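Local structure of Hcp1 family type VI secretion system effector (Salmonella typhimurium, 5XHH) at residues 84-89 / 94-99. The protein probably assembles into stacked rings that form the inner tube of the type VI secretion system, through which effectors are delivered into target cells. Sequence-based numbering, arbitrary orientation.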
loop_
_atom_site.group_PDB
_atom_site.type_symbol
_atom_site.label_atom_id
_atom_site.label_comp_id
_atom_site.label_asym_id
_atom_site.label_seq_id
_atom_site.Cartn_x
_atom_site.Cartn_y
_atom_site.Cartn_z
ATOM N N LEU A 84 0.564 -0.087 -5.914
ATOM C CA LEU A 84 -0.812 0.284 -5.643
ATOM C C LEU A 84 -1.306 1.064 -6.848
ATOM O O LEU A 84 -0.706 2.070 -7.223
ATOM C CB LEU A 84 -0.905 1.105 -4.352
ATOM C CG LEU A 84 -2.276 1.322 -3.707
ATOM C CD1 LEU A 84 -2.130 2.086 -2.388
ATOM C CD2 LEU A 84 -3.208 2.081 -4.630
ATOM N N VAL A 85 -2.404 0.609 -7.439
ATOM C CA VAL A 85 -2.963 1.213 -8.637
ATOM C C VAL A 85 -4.425 1.559 -8.377
ATOM O O VAL A 85 -5.162 0.764 -7.791
ATOM C CB VAL A 85 -2.828 0.265 -9.841
ATOM C CG1 VAL A 85 -3.840 0.610 -10.886
ATOM C CG2 VAL A 85 -1.388 0.306 -10.401
ATOM N N MET A 86 -4.841 2.746 -8.812
ATOM C CA MET A 86 -6.224 3.182 -8.700
ATOM C C MET A 86 -6.715 3.655 -10.057
ATOM O O MET A 86 -6.018 4.421 -10.752
ATOM C CB MET A 86 -6.357 4.295 -7.657
ATOM C CG MET A 86 -7.771 4.683 -7.298
ATOM S SD MET A 86 -7.760 5.566 -5.718
ATOM C CE MET A 86 -9.499 6.013 -5.587
ATOM N N ARG A 87 -7.929 3.216 -10.409
ATOM C CA ARG A 87 -8.569 3.585 -11.663
ATOM C C ARG A 87 -10.066 3.781 -11.463
ATOM O O ARG A 87 -10.675 3.197 -10.566
ATOM C CB ARG A 87 -8.359 2.511 -12.740
ATOM C CG ARG A 87 -9.286 1.329 -12.580
ATOM C CD ARG A 87 -8.969 0.174 -13.528
ATOM N NE ARG A 87 -9.864 -0.957 -13.271
ATOM C CZ ARG A 87 -9.626 -2.207 -13.656
ATOM N NH1 ARG A 87 -8.519 -2.507 -14.317
ATOM N NH2 ARG A 87 -10.501 -3.160 -13.374
ATOM N N LYS A 88 -10.647 4.596 -12.340
ATOM C CA LYS A 88 -12.091 4.761 -12.426
ATOM C C LYS A 88 -12.720 3.479 -12.948
ATOM O O LYS A 88 -12.256 2.905 -13.938
ATOM C CB LYS A 88 -12.424 5.925 -13.367
ATOM C CG LYS A 88 -13.861 6.426 -13.354
ATOM C CD LYS A 88 -14.416 6.590 -11.958
ATOM C CE LYS A 88 -15.695 7.405 -11.984
ATOM N NZ LYS A 88 -16.247 7.601 -10.627
ATOM N N ALA A 89 -13.785 3.034 -12.298
ATOM C CA ALA A 89 -14.414 1.781 -12.684
ATOM C C ALA A 89 -15.372 1.955 -13.862
ATOM O O ALA A 89 -15.964 3.013 -14.032
ATOM C CB ALA A 89 -15.133 1.184 -11.512
ATOM N N LEU A 94 -8.511 3.390 -17.585
ATOM C CA LEU A 94 -7.142 3.880 -17.444
ATOM C C LEU A 94 -6.790 4.086 -15.976
ATOM O O LEU A 94 -7.441 4.852 -15.254
ATOM C CB LEU A 94 -6.924 5.178 -18.216
ATOM C CG LEU A 94 -5.600 5.869 -17.843
ATOM C CD1 LEU A 94 -4.398 5.018 -18.190
ATOM C CD2 LEU A 94 -5.470 7.203 -18.510
ATOM N N GLU A 95 -5.749 3.389 -15.548
ATOM C CA GLU A 95 -5.211 3.498 -14.202
ATOM C C GLU A 95 -4.485 4.828 -14.117
ATOM O O GLU A 95 -3.294 4.947 -14.415
ATOM C CB GLU A 95 -4.315 2.307 -13.912
ATOM C CG GLU A 95 -5.083 1.001 -14.124
ATOM C CD GLU A 95 -4.189 -0.209 -14.287
ATOM O OE1 GLU A 95 -2.951 -0.082 -14.151
ATOM O OE2 GLU A 95 -4.734 -1.296 -14.553
ATOM N N TYR A 96 -5.233 5.855 -13.735
ATOM C CA TYR A 96 -4.643 7.175 -13.680
ATOM C C TYR A 96 -3.647 7.309 -12.535
ATOM O O TYR A 96 -2.819 8.227 -12.587
ATOM C CB TYR A 96 -5.737 8.258 -13.581
ATOM C CG TYR A 96 -6.556 8.199 -12.312
ATOM C CD1 TYR A 96 -7.612 7.309 -12.198
ATOM C CD2 TYR A 96 -6.277 9.033 -11.233
ATOM C CE1 TYR A 96 -8.366 7.236 -11.042
ATOM C CE2 TYR A 96 -7.031 8.975 -10.063
ATOM C CZ TYR A 96 -8.075 8.066 -9.978
ATOM O OH TYR A 96 -8.834 7.973 -8.835
ATOM N N LEU A 97 -3.684 6.439 -11.504
ATOM C CA LEU A 97 -2.813 6.689 -10.351
ATOM C C LEU A 97 -2.046 5.438 -9.936
ATOM O O LEU A 97 -2.643 4.367 -9.777
ATOM C CB LEU A 97 -3.635 7.233 -9.166
ATOM C CG LEU A 97 -2.926 7.544 -7.837
ATOM C CD1 LEU A 97 -1.847 8.654 -7.971
ATOM C CD2 LEU A 97 -3.961 7.898 -6.747
ATOM N N LYS A 98 -0.737 5.585 -9.700
ATOM C CA LYS A 98 0.093 4.445 -9.303
ATOM C C LYS A 98 1.151 4.851 -8.278
ATOM O O LYS A 98 1.845 5.850 -8.457
ATOM C CB LYS A 98 0.760 3.819 -10.535
ATOM C CG LYS A 98 1.734 2.690 -10.248
ATOM C CD LYS A 98 2.024 1.885 -11.551
ATOM C CE LYS A 98 3.359 1.165 -11.487
ATOM N NZ LYS A 98 3.622 0.151 -12.589
ATOM N N TYR A 99 1.263 4.087 -7.195
ATOM C CA TYR A 99 2.367 4.216 -6.252
ATOM C C TYR A 99 3.177 2.929 -6.274
ATOM O O TYR A 99 2.617 1.834 -6.131
ATOM C CB TYR A 99 1.892 4.475 -4.815
ATOM C CG TYR A 99 0.988 5.667 -4.629
ATOM C CD1 TYR A 99 1.502 6.954 -4.556
ATOM C CD2 TYR A 99 -0.377 5.501 -4.490
ATOM C CE1 TYR A 99 0.660 8.059 -4.373
ATOM C CE2 TYR A 99 -1.219 6.582 -4.317
ATOM C CZ TYR A 99 -0.691 7.856 -4.256
ATOM O OH TYR A 99 -1.536 8.907 -4.074
#
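Tyr96 lays its ring alongside the side chain of Met86, the two pointing the same way, with Tyr96 OH 3.8 Å from Met86 CG and the extended thioether running on past the hydroxyl. The carbonyl oxygen of Met86 lies over one face of this ring, 3.6 Å from Tyr96 CD1, while the backbone N of Lys88 meets the ring edge. A chi1 of 64°, which sets CG between the backbone N and the carbonyl carbon, swings the ring across toward Met86 and Arg87. Beside it, Leu97 packs its CB against that of Met86, on the same face of the sheet as Leu84 and Tyr99. The two segments form the end of the antiparallel beta hairpin of strands 79-88 and 97-102 that adjoins its connecting loop, within the larger sheet of the Hcp fold. Leu84 and Tyr99 are a hydrogen-bonded pair joined both ways; Met86 N donates to Leu97 O at 2.9 Å, and Leu97 N returns a longer bond to Met86 O at 3.2 Å. On the other face, Glu95 crosses Val85, its CG 3.5 Å from Val85 CG1, and Val85 CG2 touches the aliphatic part of Lys98. The Glu95 carboxylate, hydrogen-bonded through OE2 to His21, makes a long salt bridge, 4.0 Å from Glu95 OE2 to Arg87 NH1, its plane turned 33° from the guanidinium, whose NE and NH2 pair with Asp4 and Asp18.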